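Paenibacillus xanthan lyase (Paenibacillus, PDB 6F2P) is a calcium-binding polysaccharide lyase of family 8 that cleaves xanthan, probably by the beta-elimination chemistry of that family. Local coordinates at residues I493-S498 with Y615-L620; I506-I511 with M608-G613; T510-R515 with I559-P564; I526-A531 with G544-H549; G565-K570 with L602-G607. All coordinates share one frame; numbering follows the deposited sequence.

The five contacts all lie in the super-sandwich domain. Contacts 1 and 4 are antiparallel strand pairings in the large antiparallel sheet, the first buried near its middle, the second beside a hairpin turn near the sheet's outer edge, where an asparagine amide takes over backbone bonding. Contact 5 pairs two strands of the facing five-stranded sheet and adds a salt bridge at the partly exposed side. Contact 3 joins the two sheets through buried side chains alone, chiefly a tyrosine-glutamate bond. Contact 2 brings a connecting loop against the start of strand 508-516, the strand contact 3 also uses, and is sparse and water-mediated. Strand 613-621 of contact 1 packs on F604 of contact 5.

Contact 1. Residues I493-S498 with Y615-L620; sequences IVALGS and YSYVLL
Y615 lays its ring over the backbone of G497: the glycine CA stands 3.6 Å from the centroid of the Y615 ring, 14° off its normal, a CH-pi contact. In the next hydrogen-bonded pair A495 CB lies over the face of Y617, 3.7 Å from the centroid of that ring. In both tyrosines CG lies between the backbone N and the carbonyl carbon (chi1 63° in Y615), which swings the ring across the adjacent strand. Six backbone bonds join I493 with L619, A495 with Y617 and G497 with Y615; the bond from A495 N to Y617 O, 2.8 Å, is almost straight at 174°. On the opposite face V494 CG2 meets V618 CG2 at 3.9 Å, and L496 CD2 lies on S616 CB. Farther out, Y615 OH is hydrogen-bonded to K484 NZ and to a water 2.6 Å from it, which also bonds weakly to L496 O. A leucine in place of Y615 lacks both flat ring and hydroxyl, which would probably open a gap above G497 and leave K484 without this partner. Such cross-strand pairing of glycine and aromatic ring is known from antiparallel sheets, here the large sheet of the super-sandwich domain.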
# COMPACT_ATOMS: atom_id res chain seq x y z
N ILE A 493 18.43 7.52 -6.37
CA ILE A 493 16.98 7.52 -6.54
C ILE A 493 16.63 8.18 -7.86
O ILE A 493 17.03 9.31 -8.12
CB ILE A 493 16.27 8.28 -5.42
CG1 ILE A 493 16.54 7.62 -4.07
CG2 ILE A 493 14.78 8.34 -5.69
CD1 ILE A 493 17.34 8.48 -3.14
N VAL A 494 15.90 7.47 -8.71
CA VAL A 494 15.46 8.07 -9.95
C VAL A 494 14.02 8.51 -9.79
O VAL A 494 13.17 7.74 -9.33
CB VAL A 494 15.59 7.11 -11.15
CG1 VAL A 494 15.12 7.79 -12.43
CG2 VAL A 494 17.03 6.61 -11.29
N ALA A 495 13.74 9.76 -10.17
CA ALA A 495 12.39 10.30 -10.12
C ALA A 495 11.91 10.63 -11.53
O ALA A 495 12.59 11.36 -12.26
CB ALA A 495 12.34 11.54 -9.23
N LEU A 496 10.75 10.10 -11.90
CA LEU A 496 10.20 10.33 -13.23
C LEU A 496 8.79 10.89 -13.14
O LEU A 496 8.01 10.50 -12.27
CB LEU A 496 10.14 9.04 -14.03
CG LEU A 496 11.43 8.28 -14.32
CD1 LEU A 496 11.12 7.15 -15.30
CD2 LEU A 496 12.50 9.21 -14.88
N GLY A 497 8.47 11.78 -14.06
CA GLY A 497 7.12 12.29 -14.15
C GLY A 497 6.71 12.41 -15.60
O GLY A 497 7.53 12.71 -16.46
N SER A 498 5.43 12.16 -15.87
CA SER A 498 4.87 12.34 -17.19
C SER A 498 3.37 12.41 -17.03
O SER A 498 2.86 12.21 -15.93
CB SER A 498 5.21 11.15 -18.08
OG SER A 498 4.47 10.02 -17.64
N TYR A 615 9.10 15.15 -16.35
CA TYR A 615 10.39 15.46 -15.77
C TYR A 615 11.13 14.16 -15.54
O TYR A 615 10.53 13.08 -15.51
CB TYR A 615 10.25 16.24 -14.45
CG TYR A 615 9.54 15.48 -13.34
CD1 TYR A 615 10.20 14.51 -12.59
CD2 TYR A 615 8.21 15.76 -13.03
CE1 TYR A 615 9.55 13.82 -11.60
CE2 TYR A 615 7.55 15.08 -12.02
CZ TYR A 615 8.23 14.10 -11.31
OH TYR A 615 7.59 13.41 -10.30
N SER A 616 12.44 14.28 -15.36
CA SER A 616 13.25 13.18 -14.88
C SER A 616 14.47 13.76 -14.19
O SER A 616 15.03 14.75 -14.66
CB SER A 616 13.67 12.26 -16.02
OG SER A 616 14.55 12.93 -16.91
N TYR A 617 14.85 13.17 -13.07
CA TYR A 617 16.09 13.53 -12.38
C TYR A 617 16.50 12.38 -11.48
O TYR A 617 15.70 11.49 -11.20
CB TYR A 617 15.94 14.84 -11.58
CG TYR A 617 14.91 14.81 -10.47
CD1 TYR A 617 13.56 15.02 -10.74
CD2 TYR A 617 15.28 14.62 -9.14
CE1 TYR A 617 12.61 15.01 -9.73
CE2 TYR A 617 14.34 14.62 -8.12
CZ TYR A 617 13.01 14.81 -8.42
OH TYR A 617 12.05 14.80 -7.43
N VAL A 618 17.76 12.40 -11.04
CA VAL A 618 18.31 11.32 -10.25
C VAL A 618 18.98 11.90 -9.02
O VAL A 618 19.87 12.73 -9.14
CB VAL A 618 19.40 10.56 -11.03
CG1 VAL A 618 20.08 9.55 -10.13
CG2 VAL A 618 18.83 9.89 -12.26
N LEU A 619 18.54 11.47 -7.84
CA LEU A 619 19.18 11.91 -6.61
C LEU A 619 20.43 11.07 -6.37
O LEU A 619 20.38 9.84 -6.40
CB LEU A 619 18.23 11.79 -5.42
CG LEU A 619 17.02 12.71 -5.45
CD1 LEU A 619 16.17 12.54 -4.18
CD2 LEU A 619 17.45 14.16 -5.62
N LEU A 620 21.55 11.75 -6.14
CA LEU A 620 22.81 11.09 -5.88
C LEU A 620 23.37 11.56 -4.54
O LEU A 620 24.25 12.42 -4.51
CB LEU A 620 23.80 11.39 -7.00
CG LEU A 620 23.38 10.90 -8.40
CD1 LEU A 620 24.31 11.44 -9.47
CD2 LEU A 620 23.35 9.37 -8.46
O HOH W 1 8.89 11.47 -9.23

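Contact 2. Residues I506-I511 with M608-G613; sequences IATETI and MNPTNG
The backbone N-H groups of I506 and N609 converge on one water, whose oxygen accepts from I506 N at 3.1 Å and from N609 N at 3.2 Å. This water is the hydrogen-bonded link between the two segments, and the direct contacts beside it are van der Waals in kind. M608 lays its CG against the peptide joining I506 to A507, 3.4 Å from A507 N and 3.6 Å from I506 C. This methylene, rather than the thioether end, does the touching. Further along both segments, T508 and P610 cross at about a right angle. The hydroxyl oxygen of T508 comes to the pyrrolidine ring, OG1 lying 3.6 Å from P610 CD. With OG1 beside its own backbone N (chi1 -58°), T508 also turns back to donate a weak bond from OG1 to I506 O, 3.3 Å. The side-chain oxygen of N609 is engaged by the backbone N of G505, just ahead of I506, which gives the loop a second anchor. The segment 608-613 carries the chain from strand 595-607 to strand 613-621, where N612 and G613 form a classic beta bulge opposite I500. T508 bonds H606 and G607 of strand 595-607, while on the other flank E509 bonds V440 and A507 bonds Q442.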
# COMPACT_ATOMS: atom_id res chain seq x y z
N ILE A 506 -2.50 28.15 -14.21
CA ILE A 506 -1.39 28.54 -13.35
C ILE A 506 -0.15 27.72 -13.68
O ILE A 506 -0.24 26.51 -13.90
CB ILE A 506 -1.74 28.35 -11.87
CG1 ILE A 506 -2.93 29.23 -11.49
CG2 ILE A 506 -0.55 28.66 -10.98
CD1 ILE A 506 -3.55 28.82 -10.20
N ALA A 507 1.00 28.40 -13.73
CA ALA A 507 2.28 27.74 -13.96
C ALA A 507 2.45 26.53 -13.05
O ALA A 507 2.27 26.62 -11.83
CB ALA A 507 3.41 28.72 -13.76
N THR A 508 2.79 25.39 -13.65
CA THR A 508 2.89 24.14 -12.91
C THR A 508 4.36 23.82 -12.62
O THR A 508 5.23 23.99 -13.48
CB THR A 508 2.20 23.01 -13.69
OG1 THR A 508 0.83 23.38 -13.91
CG2 THR A 508 2.25 21.69 -12.93
N GLU A 509 4.64 23.37 -11.40
CA GLU A 509 6.03 23.17 -10.98
C GLU A 509 6.26 21.79 -10.38
O GLU A 509 5.36 21.19 -9.78
CB GLU A 509 6.43 24.23 -9.95
CG GLU A 509 6.30 25.66 -10.43
CD GLU A 509 6.67 26.67 -9.36
OE1 GLU A 509 7.02 27.82 -9.73
OE2 GLU A 509 6.61 26.33 -8.16
N THR A 510 7.48 21.28 -10.54
CA THR A 510 7.91 20.07 -9.86
C THR A 510 9.17 20.38 -9.07
O THR A 510 10.17 20.82 -9.65
CB THR A 510 8.17 18.92 -10.83
OG1 THR A 510 6.92 18.40 -11.30
CG2 THR A 510 8.98 17.80 -10.15
N ILE A 511 9.13 20.16 -7.76
CA ILE A 511 10.24 20.59 -6.92
C ILE A 511 11.29 19.51 -6.77
O ILE A 511 11.01 18.43 -6.25
CB ILE A 511 9.76 21.01 -5.51
CG1 ILE A 511 8.53 21.93 -5.61
CG2 ILE A 511 10.90 21.67 -4.75
CD1 ILE A 511 8.71 23.12 -6.52
N MET A 608 2.23 27.07 -17.90
CA MET A 608 0.80 27.08 -17.67
C MET A 608 0.12 26.03 -18.50
O MET A 608 0.60 25.67 -19.58
CB MET A 608 0.22 28.44 -18.03
CG MET A 608 0.15 29.40 -16.86
SD MET A 608 -0.59 30.94 -17.40
CE MET A 608 -1.97 30.29 -18.35
N ASN A 609 -1.02 25.57 -18.01
CA ASN A 609 -1.85 24.60 -18.72
C ASN A 609 -1.10 23.52 -19.51
O ASN A 609 -1.33 23.36 -20.71
CB ASN A 609 -2.79 25.35 -19.65
CG ASN A 609 -3.83 26.15 -18.90
OD1 ASN A 609 -4.35 25.70 -17.88
ND2 ASN A 609 -4.13 27.34 -19.40
N PRO A 610 -0.19 22.79 -18.84
CA PRO A 610 0.54 21.76 -19.59
C PRO A 610 -0.43 20.67 -20.03
O PRO A 610 -1.44 20.43 -19.36
CB PRO A 610 1.53 21.22 -18.56
CG PRO A 610 0.87 21.46 -17.23
CD PRO A 610 0.09 22.73 -17.39
N THR A 611 -0.15 20.03 -21.16
CA THR A 611 -1.07 19.05 -21.71
C THR A 611 -0.55 17.64 -21.48
O THR A 611 -1.32 16.69 -21.40
CB THR A 611 -1.26 19.27 -23.21
OG1 THR A 611 -0.00 19.64 -23.79
CG2 THR A 611 -2.26 20.39 -23.44
N ASN A 612 0.77 17.55 -21.38
CA ASN A 612 1.47 16.27 -21.22
C ASN A 612 2.93 16.54 -20.85
O ASN A 612 3.85 16.08 -21.53
CB ASN A 612 1.34 15.44 -22.51
CG ASN A 612 2.06 14.09 -22.44
OD1 ASN A 612 2.52 13.57 -23.46
ND2 ASN A 612 2.18 13.53 -21.24
N GLY A 613 3.12 17.30 -19.78
CA GLY A 613 4.45 17.64 -19.29
C GLY A 613 5.15 16.45 -18.64
O GLY A 613 4.54 15.40 -18.40
O HOH W 2 -2.29 25.22 -15.05

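Contact 3. Residues T510-R515 with I559-P564; sequences TIVENR and IGYYFP
Y561 and E513 meet in the closest-fitting part of this buried contact: the Y561 hydroxyl donates to E513 OE1, 2.7 Å from OH, on the anti lone pair of that oxygen. The carboxylate oxygen lies at the ring edge, in its plane, while carboxylate and ring planes stand 88° apart. E513 reaches this place with CG anti to the backbone N and a bend at chi2 (49°). Its other oxygen, OE2, accepts from N514 N at 2.6 Å, so both ends of the carboxylate are held and its rotation is fixed. Beside it V512 CG1 lies 3.5 Å from Y561 CD2, the two side chains sliding past each other in opposite directions.

The flanks fit less closely. V512 CG2 reaches the edge of the F563 ring at 4.1 Å from CE2, and I559 CD1 sits over one face of the R515 guanidinium, 3.7 Å from NE, toward the rim. The polar end of R515 is turned elsewhere, NH1 donating to L414 O. The short segments 513-515 and 559-563 run nearly antiparallel, their axes too far apart to pair, and belong to the two facing sheets of the super-sandwich. F604 of strand 595-607 packs on V512, and L619 of strand 613-621 on Y561.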
# COMPACT_ATOMS: atom_id res chain seq x y z
N THR A 510 7.48 21.28 -10.54
CA THR A 510 7.91 20.07 -9.86
C THR A 510 9.17 20.38 -9.07
O THR A 510 10.17 20.82 -9.65
CB THR A 510 8.17 18.92 -10.83
OG1 THR A 510 6.92 18.40 -11.30
CG2 THR A 510 8.98 17.80 -10.15
N ILE A 511 9.13 20.16 -7.76
CA ILE A 511 10.24 20.59 -6.92
C ILE A 511 11.29 19.51 -6.77
O ILE A 511 11.01 18.43 -6.25
CB ILE A 511 9.76 21.01 -5.51
CG1 ILE A 511 8.53 21.93 -5.61
CG2 ILE A 511 10.90 21.67 -4.75
CD1 ILE A 511 8.71 23.12 -6.52
N VAL A 512 12.50 19.79 -7.25
CA VAL A 512 13.59 18.83 -7.12
C VAL A 512 14.17 18.88 -5.71
O VAL A 512 14.45 17.85 -5.10
CB VAL A 512 14.71 19.07 -8.14
CG1 VAL A 512 15.95 18.27 -7.78
CG2 VAL A 512 14.24 18.71 -9.53
N GLU A 513 14.36 20.10 -5.21
CA GLU A 513 15.03 20.30 -3.94
C GLU A 513 14.49 21.54 -3.25
O GLU A 513 14.00 22.47 -3.90
CB GLU A 513 16.54 20.42 -4.18
CG GLU A 513 17.39 20.50 -2.94
CD GLU A 513 17.05 19.43 -1.91
OE1 GLU A 513 17.72 18.37 -1.90
OE2 GLU A 513 16.13 19.65 -1.09
N ASN A 514 14.54 21.54 -1.92
CA ASN A 514 14.32 22.74 -1.13
C ASN A 514 15.05 22.55 0.18
O ASN A 514 14.43 22.27 1.20
CB ASN A 514 12.83 23.02 -0.91
CG ASN A 514 12.57 24.47 -0.52
OD1 ASN A 514 13.49 25.18 -0.11
ND2 ASN A 514 11.33 24.92 -0.66
N ARG A 515 16.37 22.68 0.15
CA ARG A 515 17.20 22.25 1.27
C ARG A 515 17.55 23.39 2.19
O ARG A 515 17.89 24.48 1.73
CB ARG A 515 18.51 21.65 0.74
CG ARG A 515 19.30 20.85 1.76
CD ARG A 515 18.70 19.46 1.91
NE ARG A 515 19.44 18.63 2.86
CZ ARG A 515 19.00 17.46 3.30
NH1 ARG A 515 17.84 17.00 2.88
NH2 ARG A 515 19.72 16.75 4.17
N ILE A 559 24.65 16.52 -1.59
CA ILE A 559 23.63 15.92 -2.45
C ILE A 559 23.92 16.20 -3.93
O ILE A 559 24.22 17.33 -4.32
CB ILE A 559 22.20 16.39 -2.11
CG1 ILE A 559 21.97 16.32 -0.59
CG2 ILE A 559 21.17 15.56 -2.87
CD1 ILE A 559 20.64 16.88 -0.15
N GLY A 560 23.87 15.15 -4.75
CA GLY A 560 24.07 15.28 -6.18
C GLY A 560 22.74 15.20 -6.90
O GLY A 560 21.80 14.59 -6.40
N TYR A 561 22.65 15.82 -8.07
CA TYR A 561 21.44 15.75 -8.89
C TYR A 561 21.84 15.58 -10.35
O TYR A 561 22.53 16.42 -10.91
CB TYR A 561 20.59 17.02 -8.74
CG TYR A 561 20.38 17.48 -7.32
CD1 TYR A 561 21.41 18.10 -6.61
CD2 TYR A 561 19.15 17.32 -6.69
CE1 TYR A 561 21.23 18.52 -5.31
CE2 TYR A 561 18.96 17.75 -5.38
CZ TYR A 561 20.01 18.35 -4.71
OH TYR A 561 19.87 18.78 -3.42
N TYR A 562 21.41 14.49 -10.95
CA TYR A 562 21.73 14.25 -12.34
C TYR A 562 20.44 14.41 -13.14
O TYR A 562 19.39 13.94 -12.73
CB TYR A 562 22.37 12.87 -12.51
CG TYR A 562 22.29 12.28 -13.90
CD1 TYR A 562 22.80 12.95 -15.00
CD2 TYR A 562 21.72 11.03 -14.10
CE1 TYR A 562 22.72 12.41 -16.26
CE2 TYR A 562 21.64 10.47 -15.35
CZ TYR A 562 22.14 11.17 -16.44
OH TYR A 562 22.04 10.60 -17.69
N PHE A 563 20.53 15.11 -14.27
CA PHE A 563 19.35 15.35 -15.09
C PHE A 563 19.48 14.72 -16.48
O PHE A 563 20.05 15.32 -17.39
CB PHE A 563 19.06 16.85 -15.17
CG PHE A 563 18.86 17.48 -13.82
CD1 PHE A 563 19.94 17.94 -13.08
CD2 PHE A 563 17.60 17.55 -13.25
CE1 PHE A 563 19.76 18.49 -11.81
CE2 PHE A 563 17.41 18.10 -12.00
CZ PHE A 563 18.50 18.57 -11.28
N PRO A 564 18.96 13.50 -16.63
CA PRO A 564 19.03 12.74 -17.88
C PRO A 564 18.50 13.54 -19.07
O PRO A 564 17.33 13.97 -19.07
CB PRO A 564 18.15 11.53 -17.61
CG PRO A 564 18.17 11.38 -16.12
CD PRO A 564 18.27 12.76 -15.56

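Contact 4. Residues I526-A531 with G544-H549; sequences IVNGTA and GTNYIH
N528 OD1 is gripped by two peptides of the facing strand, N546 N at 2.8 Å on a lone pair in the carbonyl plane and Y547 N at 3.1 Å nearly along the C=O axis. N528 is the second residue of the type I' turn V527-T530; the strand entering this hairpin turn pairs antiparallel with strand 545-550 near the edge of the large super-sandwich sheet, whose outermost strand is 530-531. N528 ND2 donates to G544 O at 3.0 Å, close to the amide plane, and N528 N bonds to Y547 O, 3.0 Å away. With an alanine here, the N-H groups of N546 and Y547 and the carbonyl of G544 would probably lose these partners.

Further along, I526 N bonds H549 O at 2.7 Å, and H549 N returns a bond to I526 O. The turn closes with V527 N donating to T530 O and T530 N to V527 O. T545 OG1 is satisfied by M542 O, and Y547 OH and N546 ND2 bond a methylpentanediol, probably from the crystallisation liquor. V527 CG2 lies beside I548 CG1. CG of Y547 sits between backbone N and carbonyl carbon (chi1 49°), which leaves N528 CA over the face of the Y547 ring, 4.0 Å from its centroid, a CH-pi contact.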
# COMPACT_ATOMS: atom_id res chain seq x y z
N ILE A 526 27.55 23.71 -7.11
CA ILE A 526 28.32 23.52 -8.33
C ILE A 526 27.44 22.93 -9.41
O ILE A 526 26.85 21.88 -9.22
CB ILE A 526 29.55 22.64 -8.07
CG1 ILE A 526 30.42 23.30 -7.01
CG2 ILE A 526 30.34 22.44 -9.35
CD1 ILE A 526 31.65 22.53 -6.66
N VAL A 527 27.36 23.62 -10.55
CA VAL A 527 26.47 23.22 -11.64
C VAL A 527 27.25 22.97 -12.91
O VAL A 527 27.99 23.85 -13.36
CB VAL A 527 25.43 24.31 -11.92
CG1 VAL A 527 24.55 23.90 -13.09
CG2 VAL A 527 24.60 24.58 -10.69
N ASN A 528 27.06 21.80 -13.51
CA ASN A 528 27.85 21.37 -14.66
C ASN A 528 29.35 21.59 -14.45
O ASN A 528 30.06 22.04 -15.35
CB ASN A 528 27.40 22.06 -15.96
CG ASN A 528 26.01 21.63 -16.41
OD1 ASN A 528 25.41 20.71 -15.85
ND2 ASN A 528 25.50 22.28 -17.45
N GLY A 529 29.81 21.33 -13.23
CA GLY A 529 31.22 21.46 -12.92
C GLY A 529 31.69 22.88 -12.67
O GLY A 529 32.89 23.12 -12.53
N THR A 530 30.76 23.82 -12.60
CA THR A 530 31.11 25.22 -12.40
C THR A 530 30.39 25.81 -11.18
O THR A 530 29.17 25.74 -11.08
CB THR A 530 30.79 26.05 -13.67
OG1 THR A 530 31.57 25.55 -14.77
CG2 THR A 530 31.11 27.53 -13.45
N ALA A 531 31.17 26.38 -10.26
CA ALA A 531 30.63 27.00 -9.05
C ALA A 531 29.72 28.19 -9.34
O ALA A 531 30.07 29.06 -10.14
CB ALA A 531 31.76 27.42 -8.10
N GLY A 544 20.08 23.74 -19.95
CA GLY A 544 21.08 22.74 -20.29
C GLY A 544 21.79 22.21 -19.06
O GLY A 544 22.99 21.94 -19.08
N THR A 545 21.04 22.06 -17.97
CA THR A 545 21.62 21.54 -16.75
C THR A 545 21.78 20.03 -16.83
O THR A 545 20.80 19.31 -17.09
CB THR A 545 20.78 21.91 -15.52
OG1 THR A 545 20.48 23.31 -15.55
CG2 THR A 545 21.54 21.57 -14.24
N ASN A 546 23.00 19.55 -16.62
CA ASN A 546 23.30 18.13 -16.69
C ASN A 546 23.40 17.53 -15.30
O ASN A 546 22.82 16.48 -15.00
CB ASN A 546 24.60 17.89 -17.44
CG ASN A 546 24.52 18.34 -18.88
OD1 ASN A 546 23.48 18.21 -19.52
ND2 ASN A 546 25.63 18.88 -19.39
N TYR A 547 24.16 18.19 -14.45
CA TYR A 547 24.28 17.77 -13.08
C TYR A 547 24.48 18.96 -12.15
O TYR A 547 24.79 20.06 -12.60
CB TYR A 547 25.40 16.73 -12.91
CG TYR A 547 26.72 17.11 -13.54
CD1 TYR A 547 26.96 16.89 -14.90
CD2 TYR A 547 27.75 17.65 -12.78
CE1 TYR A 547 28.17 17.22 -15.48
CE2 TYR A 547 28.96 17.99 -13.34
CZ TYR A 547 29.18 17.77 -14.69
OH TYR A 547 30.39 18.10 -15.26
N ILE A 548 24.26 18.73 -10.86
CA ILE A 548 24.36 19.77 -9.85
C ILE A 548 24.95 19.12 -8.60
O ILE A 548 24.62 17.97 -8.29
CB ILE A 548 22.97 20.35 -9.51
CG1 ILE A 548 22.39 21.12 -10.70
CG2 ILE A 548 23.03 21.28 -8.31
CD1 ILE A 548 21.08 21.81 -10.39
N HIS A 549 25.81 19.84 -7.89
CA HIS A 549 26.29 19.37 -6.61
C HIS A 549 26.09 20.45 -5.56
O HIS A 549 26.55 21.58 -5.73
CB HIS A 549 27.76 18.96 -6.69
CG HIS A 549 28.33 18.47 -5.39
ND1 HIS A 549 28.74 19.33 -4.40
CD2 HIS A 549 28.54 17.22 -4.93
CE1 HIS A 549 29.19 18.62 -3.37
NE2 HIS A 549 29.08 17.34 -3.67

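Contact 5. Residues G565-K570 with L602-G607; sequences GGAAVK and LWFDHG. With CA (calcium ion), chain I.
K570 lies across the indole of W603, its CB over the centre of the six-membered ring at 3.7 Å from the centroid and 14° off the normal, a CH-pi contact. The two side chains cross obliquely. From there the lysine chain runs on extended, CD passing near W603 NE1, until NZ reaches D605 OD2 at 3.0 Å in a salt bridge on the anti lone pair of that oxygen. W603 places CG between the backbone N and the carbonyl carbon (chi1 73°), which turns the indole back beneath K570. A second, mostly apolar group forms round F604: its CE1 meets A567 CB, 3.6 Å away, and more distantly V569 CG2, and A568 O lies at the ring edge, in its plane. V569 CG1 also rests on L602 CB.

The strands, 119° apart in direction, come together as a regular pair only at K570 and W603, where K570 N bonds W603 O at 3.0 Å and W603 N bonds K570 O. D605 does double duty, OD1 accepting from G607 N at 2.6 Å in an Asx turn that holds the carboxylate toward the lysine. At the far end a calcium ion is bound by G565 O at 2.5 Å and by a water that donates to G566 O. R434 makes a cation-pi contact with W603 as well. The aromatic surface accordingly takes the lysine's aliphatic stem, while its ammonium is balanced by D605, which would probably stay ionised beside it.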
# COMPACT_ATOMS: atom_id res chain seq x y z
N GLY A 565 19.36 13.76 -20.05
CA GLY A 565 18.98 14.46 -21.26
C GLY A 565 19.14 15.95 -21.11
O GLY A 565 18.88 16.71 -22.05
N GLY A 566 19.59 16.37 -19.93
CA GLY A 566 19.63 17.78 -19.59
C GLY A 566 18.26 18.34 -19.25
O GLY A 566 17.25 17.86 -19.76
N ALA A 567 18.22 19.35 -18.38
CA ALA A 567 16.96 20.01 -18.03
C ALA A 567 17.12 21.50 -17.76
O ALA A 567 18.20 21.98 -17.39
CB ALA A 567 16.31 19.33 -16.82
N ALA A 568 16.03 22.23 -17.94
CA ALA A 568 15.94 23.62 -17.50
C ALA A 568 15.54 23.63 -16.02
O ALA A 568 14.37 23.39 -15.69
CB ALA A 568 14.94 24.39 -18.34
N VAL A 569 16.51 23.90 -15.15
CA VAL A 569 16.29 23.92 -13.71
C VAL A 569 16.37 25.33 -13.11
O VAL A 569 17.43 25.96 -13.16
CB VAL A 569 17.33 23.04 -12.98
CG1 VAL A 569 16.98 22.90 -11.51
CG2 VAL A 569 17.45 21.69 -13.66
N LYS A 570 15.27 25.81 -12.53
CA LYS A 570 15.29 27.08 -11.80
C LYS A 570 15.91 26.92 -10.42
O LYS A 570 15.71 25.90 -9.76
CB LYS A 570 13.87 27.66 -11.69
CG LYS A 570 13.25 27.98 -13.04
CD LYS A 570 11.94 28.72 -12.89
CE LYS A 570 11.43 29.18 -14.25
NZ LYS A 570 10.26 30.09 -14.11
N LEU A 602 15.54 24.07 -5.83
CA LEU A 602 15.70 23.72 -7.24
C LEU A 602 14.38 23.15 -7.76
O LEU A 602 13.76 22.33 -7.08
CB LEU A 602 16.81 22.68 -7.40
CG LEU A 602 18.17 22.99 -6.76
CD1 LEU A 602 19.11 21.80 -6.88
CD2 LEU A 602 18.81 24.22 -7.37
N TRP A 603 13.94 23.57 -8.94
CA TRP A 603 12.69 23.04 -9.49
C TRP A 603 12.52 23.11 -11.01
O TRP A 603 13.31 23.74 -11.71
CB TRP A 603 11.48 23.66 -8.78
CG TRP A 603 11.18 25.10 -9.15
CD1 TRP A 603 10.18 25.54 -9.97
CD2 TRP A 603 11.85 26.27 -8.67
NE1 TRP A 603 10.20 26.91 -10.04
CE2 TRP A 603 11.22 27.39 -9.25
CE3 TRP A 603 12.93 26.49 -7.80
CZ2 TRP A 603 11.63 28.70 -9.00
CZ3 TRP A 603 13.34 27.80 -7.56
CH2 TRP A 603 12.68 28.88 -8.15
N PHE A 604 11.49 22.44 -11.50
CA PHE A 604 11.12 22.48 -12.91
C PHE A 604 9.88 23.34 -13.08
O PHE A 604 8.97 23.32 -12.24
CB PHE A 604 10.78 21.09 -13.44
CG PHE A 604 11.90 20.09 -13.34
CD1 PHE A 604 13.10 20.29 -14.01
CD2 PHE A 604 11.75 18.93 -12.60
CE1 PHE A 604 14.12 19.36 -13.93
CE2 PHE A 604 12.77 17.99 -12.51
CZ PHE A 604 13.96 18.21 -13.18
N ASP A 605 9.83 24.08 -14.19
CA ASP A 605 8.64 24.83 -14.53
C ASP A 605 8.05 24.26 -15.80
O ASP A 605 8.61 24.45 -16.88
CB ASP A 605 8.98 26.31 -14.71
CG ASP A 605 7.74 27.19 -14.92
OD1 ASP A 605 6.68 26.69 -15.39
OD2 ASP A 605 7.83 28.39 -14.60
N HIS A 606 6.91 23.59 -15.67
CA HIS A 606 6.21 23.01 -16.81
C HIS A 606 5.33 24.01 -17.53
O HIS A 606 4.64 23.66 -18.49
CB HIS A 606 5.37 21.81 -16.37
CG HIS A 606 6.11 20.84 -15.52
ND1 HIS A 606 7.00 19.92 -16.04
CD2 HIS A 606 6.10 20.64 -14.18
CE1 HIS A 606 7.51 19.20 -15.05
NE2 HIS A 606 6.98 19.62 -13.91
N GLY A 607 5.33 25.25 -17.06
CA GLY A 607 4.51 26.30 -17.64
C GLY A 607 3.03 26.21 -17.29
O GLY A 607 2.61 25.38 -16.48
CA CA I . 17.13 17.16 -23.79
O HOH W 3 16.50 18.99 -22.39